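Local coordinates for protein cytochrome c (Pseudomonas aeruginosa, PDB 6RTE) that acts as the dihydro-heme d1 dehydrogenase NirN, a heme c-containing beta-propeller enzyme of heme d1 biosynthesis, at residues 244-249 / 300-305; 269-274 / 313-318. All coordinates share one frame; numbering follows the deposited sequence.

Interaction 1 (244-249 / 300-305); sequences LVLLDA and GKPVAP
Leu246 reaches from its strand onto the loop 300-305 and carries this contact alone from its side. Both of its methyls touch Pro302. Leu246 CD2 lies 3.7 Å from Val303 CG1 and 3.8 Å from Pro302 CD. Leu246 CD1 rests on the proline ring as well, 4.0 Å from Pro302 CG. A more distant touch, 4.1 Å, joins Leu246 CD2 to Lys301 CB. With chi1 at 179°, the leucine CG swings away from the backbone N, which carries the forked end out to the loop. Its side chain runs at about a right angle to that of Val303. The touching atoms are all carbon. The contact also buries Pro302 O, which finds no hydrogen-bonding partner in the model.

The chain bends at Pro302, the centre of an inverse gamma turn, a few residues before strand 306-309 at the edge of its sheet. The fold is the eight-bladed beta-propeller of the heme d1 domain, and the contact bridges two neighbouring sheets of it. Trp233 and Val255, on the strands flanking 243-248, both touch Leu246 and Lys301, and Trp233 also touches Pro302. On the loop's own sheet, Leu295 packs against Pro302. The extended Lys301 chain leads away from the strand.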
loop_
_atom_site.group_PDB
_atom_site.type_symbol
_atom_site.label_atom_id
_atom_site.label_comp_id
_atom_site.label_asym_id
_atom_site.label_seq_id
_atom_site.Cartn_x
_atom_site.Cartn_y
_atom_site.Cartn_z
ATOM N N LEU A 244 14.205 8.981 1.214
ATOM C CA LEU A 244 13.005 9.344 1.951
ATOM C C LEU A 244 12.726 10.812 1.692
ATOM O O LEU A 244 13.654 11.631 1.627
ATOM C CB LEU A 244 13.178 9.120 3.459
ATOM C CG LEU A 244 13.476 7.686 3.918
ATOM C CD1 LEU A 244 14.121 7.718 5.296
ATOM C CD2 LEU A 244 12.202 6.852 3.940
ATOM N N VAL A 245 11.451 11.163 1.552
ATOM C CA VAL A 245 11.061 12.559 1.389
ATOM C C VAL A 245 10.125 12.915 2.541
ATOM O O VAL A 245 9.090 12.266 2.738
ATOM C CB VAL A 245 10.418 12.816 0.019
ATOM C CG1 VAL A 245 9.837 14.202 -0.068
ATOM C CG2 VAL A 245 11.466 12.606 -1.104
ATOM N N LEU A 246 10.521 13.922 3.314
ATOM C CA LEU A 246 9.785 14.394 4.473
ATOM C C LEU A 246 8.976 15.627 4.070
ATOM O O LEU A 246 9.541 16.615 3.585
ATOM C CB LEU A 246 10.743 14.735 5.609
ATOM C CG LEU A 246 10.116 15.264 6.906
ATOM C CD1 LEU A 246 9.215 14.211 7.522
ATOM C CD2 LEU A 246 11.195 15.687 7.885
ATOM N N LEU A 247 7.666 15.566 4.284
ATOM C CA LEU A 247 6.741 16.624 3.914
ATOM C C LEU A 247 6.005 17.116 5.164
ATOM O O LEU A 247 5.823 16.368 6.129
ATOM C CB LEU A 247 5.716 16.133 2.881
ATOM C CG LEU A 247 6.220 15.464 1.600
ATOM C CD1 LEU A 247 5.058 14.831 0.811
ATOM C CD2 LEU A 247 6.954 16.464 0.722
ATOM N N ASP A 248 5.601 18.385 5.134
ATOM C CA ASP A 248 4.680 18.927 6.123
ATOM C C ASP A 248 3.278 18.389 5.828
ATOM O O ASP A 248 2.753 18.563 4.721
ATOM C CB ASP A 248 4.713 20.454 6.086
ATOM C CG ASP A 248 3.901 21.105 7.211
ATOM O OD1 ASP A 248 2.766 20.650 7.484
ATOM O OD2 ASP A 248 4.396 22.080 7.818
ATOM N N ALA A 249 2.691 17.694 6.804
ATOM C CA ALA A 249 1.411 17.022 6.601
ATOM C C ALA A 249 0.219 17.967 6.434
ATOM O O ALA A 249 -0.870 17.493 6.107
ATOM C CB ALA A 249 1.134 16.096 7.783
ATOM N N GLY A 300 11.020 16.942 17.035
ATOM C CA GLY A 300 10.929 17.776 15.854
ATOM C C GLY A 300 11.119 16.992 14.576
ATOM O O GLY A 300 11.118 15.752 14.560
ATOM N N LYS A 301 11.273 17.737 13.470
ATOM C CA LYS A 301 11.259 17.133 12.144
ATOM C C LYS A 301 12.239 15.952 12.110
ATOM O O LYS A 301 13.408 16.109 12.504
ATOM C CB LYS A 301 11.610 18.165 11.071
ATOM C CG LYS A 301 12.852 18.974 11.353
ATOM C CD LYS A 301 13.137 19.944 10.224
ATOM C CE LYS A 301 14.389 20.772 10.513
ATOM N NZ LYS A 301 14.677 21.717 9.402
ATOM N N PRO A 302 11.785 14.755 11.727
ATOM C CA PRO A 302 12.651 13.572 11.819
ATOM C C PRO A 302 13.597 13.476 10.627
ATOM O O PRO A 302 13.267 12.868 9.610
ATOM C CB PRO A 302 11.650 12.409 11.857
ATOM C CG PRO A 302 10.453 12.918 11.108
ATOM C CD PRO A 302 10.389 14.409 11.380
ATOM N N VAL A 303 14.771 14.087 10.743
ATOM C CA VAL A 303 15.693 14.193 9.621
ATOM C C VAL A 303 16.993 13.437 9.855
ATOM O O VAL A 303 17.851 13.428 8.968
ATOM C CB VAL A 303 15.985 15.667 9.275
ATOM C CG1 VAL A 303 14.723 16.348 8.717
ATOM C CG2 VAL A 303 16.498 16.419 10.492
ATOM N N ALA A 304 17.157 12.778 10.997
ATOM C CA ALA A 304 18.397 12.063 11.306
ATOM C C ALA A 304 18.094 10.631 11.725
ATOM O O ALA A 304 17.503 10.417 12.804
ATOM C CB ALA A 304 19.178 12.790 12.400
ATOM N N PRO A 305 18.473 9.628 10.934
ATOM C CA PRO A 305 18.137 8.249 11.302
ATOM C C PRO A 305 19.029 7.683 12.394
ATOM O O PRO A 305 20.234 7.950 12.452
ATOM C CB PRO A 305 18.337 7.479 9.992
ATOM C CG PRO A 305 19.392 8.220 9.294
ATOM C CD PRO A 305 19.157 9.689 9.631
#

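Interaction 2 (269-274 / 313-318); sequences RVSAVY and YLDDFS
Segment 269-274, on strand 270-276, faces segment 313-318 without pairing with it. Their closest CA atoms are those of Ser271 and Asp315, 6.4 Å apart. Each chain has an irregularity here. Ser271 and Ala272 form a classic beta bulge opposite Ala285, and segment 313-318 turns a corner at Asp316, where phi and psi are both positive.

Two groups of side chains fill the gap. In the first, Ser271 OG donates a hydrogen bond of 3.1 Å to Asp315 OD2, which accepts with its anti lone pair. A chi1 of -178° turns the serine hydroxyl away from its own backbone N and out to the aspartate. Ser271 CB also rests against Asp315 CB. Lys287 is a weak, long ion-pair partner of Asp315 OD2. In the second, the rings of Tyr274 and Phe317 lie nearly parallel, with planes 27° apart, but are slid so far that they barely overlap. Tyr274 CE1 comes to 3.5 Å from Phe317 CD2. Phe317 CB adds an off-centre CH-pi contact, 4.2 Å from the Tyr274 ring centroid. A water accepts from Tyr274 OH at 2.5 Å and donates to Asp316 OD1 at 2.8 Å and to Phe317 O at 2.9 Å.

The other Asp316 oxygen, OD2, is hydrogen-bonded to His357 ND1, so both ends of this carboxylate are engaged. Phe317 also packs on Val283 and Ala285 of strand 281-286, in the sheet of strand 270-276, and on Leu326 of its own sheet. The contact thus joins neighbouring propeller blades by an aromatic pair with polar links beside it. The serine bond and the shared water together probably hold the corner against the tyrosine ring.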
loop_
_atom_site.group_PDB
_atom_site.type_symbol
_atom_site.label_atom_id
_atom_site.label_comp_id
_atom_site.label_asym_id
_atom_site.label_seq_id
_atom_site.Cartn_x
_atom_site.Cartn_y
_atom_site.Cartn_z
ATOM N N ARG A 269 17.412 1.503 -2.233
ATOM C CA ARG A 269 15.991 1.771 -2.328
ATOM C C ARG A 269 15.355 1.649 -0.945
ATOM O O ARG A 269 15.830 0.898 -0.091
ATOM C CB ARG A 269 15.326 0.783 -3.287
ATOM C CG ARG A 269 15.833 0.858 -4.711
ATOM C CD ARG A 269 15.336 -0.323 -5.548
ATOM N NE ARG A 269 15.967 -1.578 -5.129
ATOM C CZ ARG A 269 15.688 -2.766 -5.651
ATOM N NH1 ARG A 269 14.799 -2.873 -6.631
ATOM N NH2 ARG A 269 16.311 -3.842 -5.201
ATOM N N VAL A 270 14.288 2.409 -0.723
ATOM C CA VAL A 270 13.477 2.256 0.482
ATOM C C VAL A 270 12.383 1.254 0.166
ATOM O O VAL A 270 11.623 1.441 -0.785
ATOM C CB VAL A 270 12.878 3.596 0.942
ATOM C CG1 VAL A 270 11.925 3.352 2.106
ATOM C CG2 VAL A 270 13.985 4.565 1.358
ATOM N N SER A 271 12.287 0.192 0.971
ATOM C CA SER A 271 11.244 -0.791 0.742
ATOM C C SER A 271 9.890 -0.318 1.273
ATOM O O SER A 271 8.871 -0.441 0.582
ATOM C CB SER A 271 11.625 -2.118 1.383
ATOM O OG SER A 271 10.606 -3.059 1.101
ATOM N N ALA A 272 9.859 0.219 2.493
ATOM C CA ALA A 272 8.605 0.680 3.086
ATOM C C ALA A 272 8.908 1.548 4.299
ATOM O O ALA A 272 9.924 1.355 4.977
ATOM C CB ALA A 272 7.718 -0.507 3.495
ATOM N N VAL A 273 7.996 2.501 4.573
ATOM C CA VAL A 273 8.056 3.342 5.758
ATOM C C VAL A 273 6.849 3.018 6.629
ATOM O O VAL A 273 5.770 2.698 6.125
ATOM C CB VAL A 273 8.092 4.846 5.398
ATOM C CG1 VAL A 273 9.356 5.165 4.592
ATOM C CG2 VAL A 273 6.847 5.274 4.605
ATOM N N TYR A 274 7.046 3.083 7.948
ATOM C CA TYR A 274 6.005 2.774 8.919
ATOM C C TYR A 274 6.071 3.776 10.067
ATOM O O TYR A 274 7.122 4.351 10.353
ATOM C CB TYR A 274 6.152 1.362 9.498
ATOM C CG TYR A 274 6.400 0.260 8.481
ATOM C CD1 TYR A 274 7.695 -0.065 8.080
ATOM C CD2 TYR A 274 5.350 -0.453 7.934
ATOM C CE1 TYR A 274 7.934 -1.076 7.150
ATOM C CE2 TYR A 274 5.573 -1.468 7.002
ATOM C CZ TYR A 274 6.865 -1.775 6.620
ATOM O OH TYR A 274 7.091 -2.778 5.700
ATOM N N TYR A 313 19.333 -8.723 4.685
ATOM C CA TYR A 313 18.342 -7.775 4.191
ATOM C C TYR A 313 16.992 -8.091 4.814
ATOM O O TYR A 313 16.572 -9.251 4.871
ATOM C CB TYR A 313 18.238 -7.819 2.670
ATOM C CG TYR A 313 19.541 -7.525 1.969
ATOM C CD1 TYR A 313 20.067 -6.244 1.951
ATOM C CD2 TYR A 313 20.246 -8.536 1.327
ATOM C CE1 TYR A 313 21.261 -5.970 1.318
ATOM C CE2 TYR A 313 21.444 -8.272 0.685
ATOM C CZ TYR A 313 21.947 -6.989 0.685
ATOM O OH TYR A 313 23.135 -6.718 0.050
ATOM N N LEU A 314 16.315 -7.052 5.280
ATOM C CA LEU A 314 15.105 -7.209 6.073
ATOM C C LEU A 314 14.100 -6.177 5.604
ATOM O O LEU A 314 14.389 -4.978 5.627
ATOM C CB LEU A 314 15.429 -7.049 7.565
ATOM C CG LEU A 314 14.465 -7.644 8.586
ATOM C CD1 LEU A 314 15.143 -7.922 9.912
ATOM C CD2 LEU A 314 13.352 -6.680 8.804
ATOM N N ASP A 315 12.942 -6.638 5.136
ATOM C CA ASP A 315 11.833 -5.739 4.826
ATOM C C ASP A 315 10.526 -6.439 5.198
ATOM O O ASP A 315 10.519 -7.478 5.869
ATOM C CB ASP A 315 11.879 -5.301 3.354
ATOM C CG ASP A 315 11.609 -6.433 2.396
ATOM O OD1 ASP A 315 11.978 -7.582 2.717
ATOM O OD2 ASP A 315 11.024 -6.172 1.321
ATOM N N ASP A 316 9.412 -5.857 4.771
ATOM C CA ASP A 316 8.077 -6.336 5.128
ATOM C C ASP A 316 7.957 -6.508 6.648
ATOM O O ASP A 316 7.735 -7.605 7.170
ATOM C CB ASP A 316 7.751 -7.641 4.393
ATOM C CG ASP A 316 6.254 -7.835 4.186
ATOM O OD1 ASP A 316 5.506 -6.832 4.254
ATOM O OD2 ASP A 316 5.823 -8.985 3.958
ATOM N N PHE A 317 8.112 -5.389 7.352
ATOM C CA PHE A 317 8.051 -5.386 8.805
ATOM C C PHE A 317 6.626 -5.633 9.296
ATOM O O PHE A 317 5.658 -5.142 8.711
ATOM C CB PHE A 317 8.510 -4.036 9.380
ATOM C CG PHE A 317 9.913 -3.623 9.019
ATOM C CD1 PHE A 317 10.809 -4.488 8.425
ATOM C CD2 PHE A 317 10.334 -2.334 9.302
ATOM C CE1 PHE A 317 12.099 -4.051 8.112
ATOM C CE2 PHE A 317 11.610 -1.911 9.005
ATOM C CZ PHE A 317 12.497 -2.771 8.419
ATOM N N SER A 318 6.509 -6.387 10.387
ATOM C CA SER A 318 5.350 -6.334 11.270
ATOM C C SER A 318 5.824 -5.939 12.668
ATOM O O SER A 318 6.950 -6.249 13.062
ATOM C CB SER A 318 4.611 -7.673 11.333
ATOM O OG SER A 318 3.668 -7.671 12.396
HETATM O O HOH W 1 5.353 -4.524 5.908
#

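In the fold
Both interactions lie in the eight-bladed propeller, with centres about 17 Å apart. Along the chain their segments alternate: 244-249, 269-274, 300-305, 313-318. Three successive antiparallel sheets are involved. Interaction 1 joins the sheet that contains strand 243-248 to the loop leading into the last strand of the next sheet. Interaction 2 joins the first strand of that same middle sheet, 270-276, to the sheet that follows. The middle sheet is thus tied to the sheet before it and the one after it. Segments 244-249 and 269-274 also touch directly, Leu244 CD2 to Val273 CG1 at 3.4 Å. Interaction 2 lies nearer the centre of the chain, about 12 Å away against about 20 Å for interaction 1.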